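Local coordinates for protein DNA polymerase (Bacillus phage phi29, PDB 2PY5) that replicates the viral genome by protein-primed, highly processive strand-displacement DNA synthesis and proofreads through a 3'-5' exonuclease, at residues P87-Q99 with S395-K407. The protein carries 2 engineered substitutions. Residues are numbered along the deposited sequence; the frame is centred on the assembly and turned at random.
Sequences PNTYNTIISRMGQ and SNPDVTGKVPYLK. With nucleotides of chain C; nucleotides of chain B.
K402 and I94 join the TPR2 region of the polymerase module to the end of an exonuclease-domain beta hairpin, whose strand 89-94 turns back into strand 100-110 through a type I beta turn at S95-G98. One fairly straight backbone bond, K402 N to I94 O (2.9 Å, N-H...O 164°), links the two backbones. The strands run at 127° between their directions, their axes approaching to 6.8 Å, and water 1 joins them, accepting from I94 N and donating to K402 O.

The K402 side chain supplies the second direct link. Bends at chi2 and chi4 curl it over the beta turn, bringing NZ to R96 O at 2.7 Å, in the carbonyl plane on a lone pair. The same ammonium donates to OP2 of DT5 of chain B, so one charge ties the turn to a DNA phosphate.

R96 leaves the turn with its CG anti to the backbone N and bends at chi3, carrying NH2 to D398 OD1 (2.9 Å). The hydrogen bond within this salt bridge is weak, with the guanidinium and carboxylate planes 73° apart. The carboxylate is nevertheless anchored, because OD2 accepts from T400 N in an Asx turn and from T400 OG1 on its syn lone pair. Water 3 accepts from R96 NE and donates to both D398 O and T400 O.

Farther along, P404 CD meets T92 OG1 tip to tip (3.7 Å), while P404 CG lies at the edge of the Y90 ring, near its plane. T92 OG1 bonds to W81 NE1, and Y90 OH to E75. On the DNA side, M97 lies against the thymine of DT6 of chain C, its CG 3.5 Å from C5, while N396 N donates to OP1 of DT5 of chain C at 2.8 Å.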
loop_
_atom_site.group_PDB
_atom_site.type_symbol
_atom_site.label_atom_id
_atom_site.label_comp_id
_atom_site.label_asym_id
_atom_site.label_seq_id
_atom_site.Cartn_x
_atom_site.Cartn_y
_atom_site.Cartn_z
ATOM N N PRO F 87 -4.945 -17.096 -30.688
ATOM C CA PRO F 87 -6.083 -17.920 -30.290
ATOM C C PRO F 87 -5.673 -19.029 -29.336
ATOM O O PRO F 87 -4.607 -19.626 -29.513
ATOM C CB PRO F 87 -6.581 -18.501 -31.620
ATOM C CG PRO F 87 -6.117 -17.575 -32.632
ATOM C CD PRO F 87 -4.785 -17.078 -32.148
ATOM N N ASN F 88 -6.517 -19.292 -28.344
ATOM C CA ASN F 88 -6.275 -20.338 -27.336
ATOM C C ASN F 88 -5.006 -20.117 -26.545
ATOM O O ASN F 88 -4.265 -21.035 -26.251
ATOM C CB ASN F 88 -6.289 -21.732 -27.961
ATOM C CG ASN F 88 -7.626 -22.080 -28.515
ATOM O OD1 ASN F 88 -8.640 -21.954 -27.827
ATOM N ND2 ASN F 88 -7.653 -22.514 -29.770
ATOM N N THR F 89 -4.786 -18.867 -26.178
ATOM C CA THR F 89 -3.687 -18.506 -25.282
ATOM C C THR F 89 -4.178 -17.488 -24.270
ATOM O O THR F 89 -5.273 -16.938 -24.407
ATOM C CB THR F 89 -2.497 -17.899 -26.038
ATOM O OG1 THR F 89 -2.855 -16.611 -26.551
ATOM C CG2 THR F 89 -2.011 -18.817 -27.182
ATOM N N TYR F 90 -3.355 -17.227 -23.258
ATOM C CA TYR F 90 -3.648 -16.208 -22.255
ATOM C C TYR F 90 -2.410 -15.337 -22.070
ATOM O O TYR F 90 -1.279 -15.790 -22.261
ATOM C CB TYR F 90 -4.118 -16.813 -20.919
ATOM C CG TYR F 90 -3.047 -17.590 -20.197
ATOM C CD1 TYR F 90 -2.323 -17.009 -19.164
ATOM C CD2 TYR F 90 -2.746 -18.889 -20.559
ATOM C CE1 TYR F 90 -1.342 -17.693 -18.508
ATOM C CE2 TYR F 90 -1.742 -19.609 -19.900
ATOM C CZ TYR F 90 -1.051 -19.003 -18.870
ATOM O OH TYR F 90 -0.038 -19.661 -18.211
ATOM N N ASN F 91 -2.655 -14.067 -21.783
ATOM C CA ASN F 91 -1.607 -13.089 -21.464
ATOM C C ASN F 91 -1.787 -12.717 -19.997
ATOM O O ASN F 91 -2.863 -12.924 -19.409
ATOM C CB ASN F 91 -1.757 -11.855 -22.363
ATOM C CG ASN F 91 -0.616 -10.851 -22.211
ATOM O OD1 ASN F 91 0.477 -11.190 -21.765
ATOM N ND2 ASN F 91 -0.867 -9.612 -22.602
ATOM N N THR F 92 -0.725 -12.199 -19.380
ATOM C CA THR F 92 -0.797 -11.753 -17.998
ATOM C C THR F 92 -0.074 -10.422 -17.822
ATOM O O THR F 92 0.795 -10.078 -18.604
ATOM C CB THR F 92 -0.155 -12.765 -17.018
ATOM O OG1 THR F 92 1.177 -13.049 -17.434
ATOM C CG2 THR F 92 -0.916 -14.067 -17.007
ATOM N N ILE F 93 -0.468 -9.695 -16.774
ATOM C CA ILE F 93 0.341 -8.617 -16.198
ATOM C C ILE F 93 0.621 -9.008 -14.762
ATOM O O ILE F 93 -0.228 -8.871 -13.902
ATOM C CB ILE F 93 -0.348 -7.232 -16.245
ATOM C CG1 ILE F 93 -0.696 -6.872 -17.674
ATOM C CG2 ILE F 93 0.549 -6.201 -15.594
ATOM C CD1 ILE F 93 -1.546 -5.603 -17.778
ATOM N N ILE F 94 1.811 -9.574 -14.547
ATOM C CA ILE F 94 2.344 -9.928 -13.225
ATOM C C ILE F 94 3.700 -9.230 -13.129
ATOM O O ILE F 94 4.588 -9.442 -13.979
ATOM C CB ILE F 94 2.536 -11.458 -13.036
ATOM C CG1 ILE F 94 1.204 -12.194 -13.125
ATOM C CG2 ILE F 94 3.217 -11.729 -11.672
ATOM C CD1 ILE F 94 1.354 -13.704 -13.407
ATOM N N SER F 95 3.850 -8.361 -12.133
ATOM C CA SER F 95 5.052 -7.535 -12.023
ATOM C C SER F 95 6.244 -8.347 -11.553
ATOM O O SER F 95 6.071 -9.463 -11.048
ATOM C CB SER F 95 4.854 -6.349 -11.083
ATOM O OG SER F 95 4.800 -6.740 -9.721
ATOM N N ARG F 96 7.427 -7.776 -11.738
ATOM C CA ARG F 96 8.671 -8.364 -11.236
ATOM C C ARG F 96 8.537 -8.767 -9.777
ATOM O O ARG F 96 9.054 -9.819 -9.347
ATOM C CB ARG F 96 9.838 -7.365 -11.367
ATOM C CG ARG F 96 11.196 -7.940 -11.006
ATOM C CD ARG F 96 12.232 -6.852 -10.938
ATOM N NE ARG F 96 12.506 -6.277 -12.253
ATOM C CZ ARG F 96 13.504 -6.633 -13.069
ATOM N NH1 ARG F 96 14.372 -7.593 -12.742
ATOM N NH2 ARG F 96 13.642 -6.013 -14.238
ATOM N N MET F 97 7.871 -7.917 -9.011
ATOM C CA MET F 97 7.745 -8.110 -7.564
ATOM C C MET F 97 6.555 -8.980 -7.166
ATOM O O MET F 97 6.297 -9.176 -5.973
ATOM C CB MET F 97 7.696 -6.752 -6.879
ATOM C CG MET F 97 8.894 -5.857 -7.249
ATOM S SD MET F 97 10.465 -6.309 -6.497
ATOM C CE MET F 97 11.036 -7.686 -7.477
ATOM N N GLY F 98 5.835 -9.519 -8.151
ATOM C CA GLY F 98 4.801 -10.500 -7.889
ATOM C C GLY F 98 3.418 -9.928 -7.650
ATOM O O GLY F 98 2.569 -10.622 -7.090
ATOM N N GLN F 99 3.180 -8.695 -8.103
ATOM C CA GLN F 99 1.829 -8.129 -8.064
ATOM C C GLN F 99 1.063 -8.546 -9.321
ATOM O O GLN F 99 1.558 -8.370 -10.426
ATOM C CB GLN F 99 1.891 -6.623 -7.918
ATOM C CG GLN F 99 2.624 -6.220 -6.640
ATOM C CD GLN F 99 2.026 -5.050 -5.929
ATOM O OE1 GLN F 99 2.740 -4.118 -5.543
ATOM N NE2 GLN F 99 0.714 -5.082 -5.728
ATOM N N SER F 395 6.524 5.943 -10.452
ATOM C CA SER F 395 6.342 4.684 -11.157
ATOM C C SER F 395 7.620 4.300 -11.885
ATOM O O SER F 395 8.216 5.129 -12.581
ATOM C CB SER F 395 5.221 4.831 -12.188
ATOM O OG SER F 395 3.961 5.047 -11.587
ATOM N N ASN F 396 8.041 3.042 -11.755
ATOM C CA ASN F 396 9.280 2.605 -12.319
ATOM C C ASN F 396 9.082 2.324 -13.804
ATOM O O ASN F 396 8.215 1.516 -14.172
ATOM C CB ASN F 396 9.757 1.323 -11.590
ATOM C CG ASN F 396 11.240 1.037 -11.763
ATOM O OD1 ASN F 396 11.961 0.746 -10.789
ATOM N ND2 ASN F 396 11.707 1.103 -12.967
ATOM N N PRO F 397 9.879 2.964 -14.670
ATOM C CA PRO F 397 9.730 2.760 -16.113
ATOM C C PRO F 397 10.097 1.339 -16.560
ATOM O O PRO F 397 9.717 0.942 -17.646
ATOM C CB PRO F 397 10.671 3.802 -16.714
ATOM C CG PRO F 397 11.696 4.027 -15.643
ATOM C CD PRO F 397 10.960 3.930 -14.364
ATOM N N ASP F 398 10.851 0.594 -15.749
ATOM C CA ASP F 398 11.112 -0.839 -16.010
ATOM C C ASP F 398 9.887 -1.669 -15.641
ATOM O O ASP F 398 9.605 -1.883 -14.454
ATOM C CB ASP F 398 12.331 -1.306 -15.228
ATOM C CG ASP F 398 12.720 -2.725 -15.538
ATOM O OD1 ASP F 398 13.690 -3.226 -14.902
ATOM O OD2 ASP F 398 12.065 -3.350 -16.388
ATOM N N VAL F 399 9.157 -2.117 -16.661
ATOM C CA VAL F 399 7.938 -2.882 -16.458
ATOM C C VAL F 399 8.094 -4.335 -16.872
ATOM O O VAL F 399 7.113 -5.027 -17.109
ATOM C CB VAL F 399 6.707 -2.238 -17.142
ATOM C CG1 VAL F 399 6.334 -0.956 -16.389
ATOM C CG2 VAL F 399 6.936 -1.951 -18.618
ATOM N N THR F 400 9.345 -4.792 -16.922
ATOM C CA THR F 400 9.656 -6.207 -17.137
ATOM C C THR F 400 8.874 -7.026 -16.121
ATOM O O THR F 400 8.908 -6.731 -14.927
ATOM C CB THR F 400 11.173 -6.450 -16.984
ATOM O OG1 THR F 400 11.873 -5.573 -17.864
ATOM C CG2 THR F 400 11.556 -7.920 -17.296
ATOM N N GLY F 401 8.135 -8.012 -16.619
ATOM C CA GLY F 401 7.242 -8.807 -15.774
ATOM C C GLY F 401 7.676 -10.233 -15.556
ATOM O O GLY F 401 8.797 -10.641 -15.910
ATOM N N LYS F 402 6.781 -10.993 -14.933
ATOM C CA LYS F 402 7.013 -12.400 -14.626
ATOM C C LYS F 402 5.981 -13.238 -15.402
ATOM O O LYS F 402 4.784 -12.874 -15.501
ATOM C CB LYS F 402 6.872 -12.645 -13.105
ATOM C CG LYS F 402 8.018 -12.102 -12.221
ATOM C CD LYS F 402 9.192 -13.067 -12.169
ATOM C CE LYS F 402 10.459 -12.432 -11.610
ATOM N NZ LYS F 402 10.375 -12.055 -10.157
ATOM N N VAL F 403 6.468 -14.313 -15.998
ATOM C CA VAL F 403 5.681 -15.171 -16.867
ATOM C C VAL F 403 5.426 -16.492 -16.162
ATOM O O VAL F 403 6.369 -17.166 -15.749
ATOM C CB VAL F 403 6.426 -15.437 -18.187
ATOM C CG1 VAL F 403 5.662 -16.408 -19.078
ATOM C CG2 VAL F 403 6.698 -14.109 -18.908
ATOM N N PRO F 404 4.153 -16.880 -16.022
ATOM C CA PRO F 404 3.878 -18.168 -15.387
ATOM C C PRO F 404 4.173 -19.350 -16.280
ATOM O O PRO F 404 4.094 -19.239 -17.506
ATOM C CB PRO F 404 2.391 -18.104 -15.117
ATOM C CG PRO F 404 1.872 -17.208 -16.174
ATOM C CD PRO F 404 2.914 -16.203 -16.441
ATOM N N TYR F 405 4.502 -20.480 -15.659
ATOM C CA TYR F 405 4.648 -21.751 -16.374
ATOM C C TYR F 405 4.423 -22.896 -15.405
ATOM O O TYR F 405 4.482 -22.704 -14.194
ATOM C CB TYR F 405 6.024 -21.852 -17.028
ATOM C CG TYR F 405 7.169 -21.959 -16.063
ATOM C CD1 TYR F 405 7.705 -23.188 -15.721
ATOM C CD2 TYR F 405 7.724 -20.827 -15.505
ATOM C CE1 TYR F 405 8.774 -23.276 -14.828
ATOM C CE2 TYR F 405 8.781 -20.904 -14.625
ATOM C CZ TYR F 405 9.296 -22.119 -14.285
ATOM O OH TYR F 405 10.352 -22.166 -13.402
ATOM N N LEU F 406 4.124 -24.079 -15.933
ATOM C CA LEU F 406 3.948 -25.255 -15.081
ATOM C C LEU F 406 5.283 -25.957 -14.912
ATOM O O LEU F 406 5.918 -26.356 -15.889
ATOM C CB LEU F 406 2.915 -26.232 -15.652
ATOM C CG LEU F 406 1.427 -26.038 -15.382
ATOM C CD1 LEU F 406 0.715 -27.363 -15.696
ATOM C CD2 LEU F 406 1.078 -25.564 -13.958
ATOM N N LYS F 407 5.702 -26.094 -13.663
ATOM C CA LYS F 407 6.915 -26.833 -13.314
ATOM C C LYS F 407 6.687 -28.342 -13.510
ATOM O O LYS F 407 5.553 -28.788 -13.714
ATOM C CB LYS F 407 7.316 -26.517 -11.862
ATOM C CG LYS F 407 7.591 -25.048 -11.603
ATOM C CD LYS F 407 8.152 -24.757 -10.202
ATOM C CE LYS F 407 7.153 -25.048 -9.091
ATOM N NZ LYS F 407 7.692 -24.647 -7.750
ATOM P P DT C 6 11.159 1.357 -6.990
ATOM O OP1 DT C 6 12.216 2.381 -7.040
ATOM O OP2 DT C 6 10.583 0.745 -8.221
ATOM O "O5'" DT C 6 11.661 0.131 -6.083
ATOM C "C5'" DT C 6 12.403 0.348 -4.899
ATOM C "C4'" DT C 6 12.813 -0.997 -4.339
ATOM O "O4'" DT C 6 11.617 -1.628 -3.813
ATOM C "C3'" DT C 6 13.414 -1.970 -5.362
ATOM O "O3'" DT C 6 14.542 -2.684 -4.828
ATOM C "C2'" DT C 6 12.253 -2.902 -5.688
ATOM C "C1'" DT C 6 11.481 -2.919 -4.371
ATOM N N1 DT C 6 10.006 -3.253 -4.473
ATOM C C2 DT C 6 9.475 -4.161 -3.575
ATOM O O2 DT C 6 10.142 -4.707 -2.707
ATOM N N3 DT C 6 8.127 -4.404 -3.735
ATOM C C4 DT C 6 7.274 -3.853 -4.678
ATOM O O4 DT C 6 6.082 -4.148 -4.729
ATOM C C5 DT C 6 7.892 -2.909 -5.585
ATOM C C7 DT C 6 7.082 -2.239 -6.657
ATOM C C6 DT C 6 9.205 -2.658 -5.442
ATOM P P DT C 5 5.889 0.779 -9.364
ATOM O OP1 DT C 5 6.792 0.896 -10.514
ATOM O OP2 DT C 5 5.155 -0.516 -9.160
ATOM O "O5'" DT C 5 6.646 1.127 -8.023
ATOM C "C5'" DT C 5 7.328 2.376 -7.949
ATOM C "C4'" DT C 5 7.792 2.577 -6.530
ATOM O "O4'" DT C 5 6.661 2.555 -5.631
ATOM C "C3'" DT C 5 8.728 1.479 -6.048
ATOM O "O3'" DT C 5 10.021 2.009 -6.082
ATOM C "C2'" DT C 5 8.298 1.139 -4.626
ATOM C "C1'" DT C 5 6.925 1.779 -4.477
ATOM N N1 DT C 5 5.782 0.807 -4.295
ATOM C C2 DT C 5 5.357 0.533 -3.015
ATOM O O2 DT C 5 5.881 1.028 -2.030
ATOM N N3 DT C 5 4.300 -0.342 -2.939
ATOM C C4 DT C 5 3.631 -0.958 -3.985
ATOM O O4 DT C 5 2.690 -1.729 -3.811
ATOM C C5 DT C 5 4.114 -0.632 -5.299
ATOM C C7 DT C 5 3.469 -1.239 -6.517
ATOM C C6 DT C 5 5.150 0.220 -5.387
ATOM P P DT B 5 10.523 -14.310 -7.154
ATOM O OP1 DT B 5 11.797 -13.995 -6.454
ATOM O OP2 DT B 5 10.443 -14.232 -8.631
ATOM O "O5'" DT B 5 10.089 -15.805 -6.779
ATOM C "C5'" DT B 5 10.119 -16.249 -5.433
ATOM C "C4'" DT B 5 9.175 -17.420 -5.243
ATOM O "O4'" DT B 5 7.798 -16.977 -5.326
ATOM C "C3'" DT B 5 9.288 -18.533 -6.275
ATOM O "O3'" DT B 5 9.058 -19.776 -5.630
ATOM C "C2'" DT B 5 8.192 -18.213 -7.289
ATOM C "C1'" DT B 5 7.119 -17.671 -6.363
ATOM N N1 DT B 5 6.196 -16.659 -6.951
ATOM C C2 DT B 5 4.834 -16.805 -6.784
ATOM O O2 DT B 5 4.272 -17.727 -6.177
ATOM N N3 DT B 5 4.115 -15.778 -7.354
ATOM C C4 DT B 5 4.596 -14.683 -8.049
ATOM O O4 DT B 5 3.833 -13.829 -8.492
ATOM C C5 DT B 5 6.024 -14.592 -8.171
ATOM C C7 DT B 5 6.665 -13.455 -8.895
ATOM C C6 DT B 5 6.755 -15.576 -7.620
HETATM O O HOH W 1 3.072 -11.229 -16.684
HETATM O O HOH W 2 7.405 -5.282 -13.199
HETATM O O HOH W 3 10.481 -4.528 -13.577
#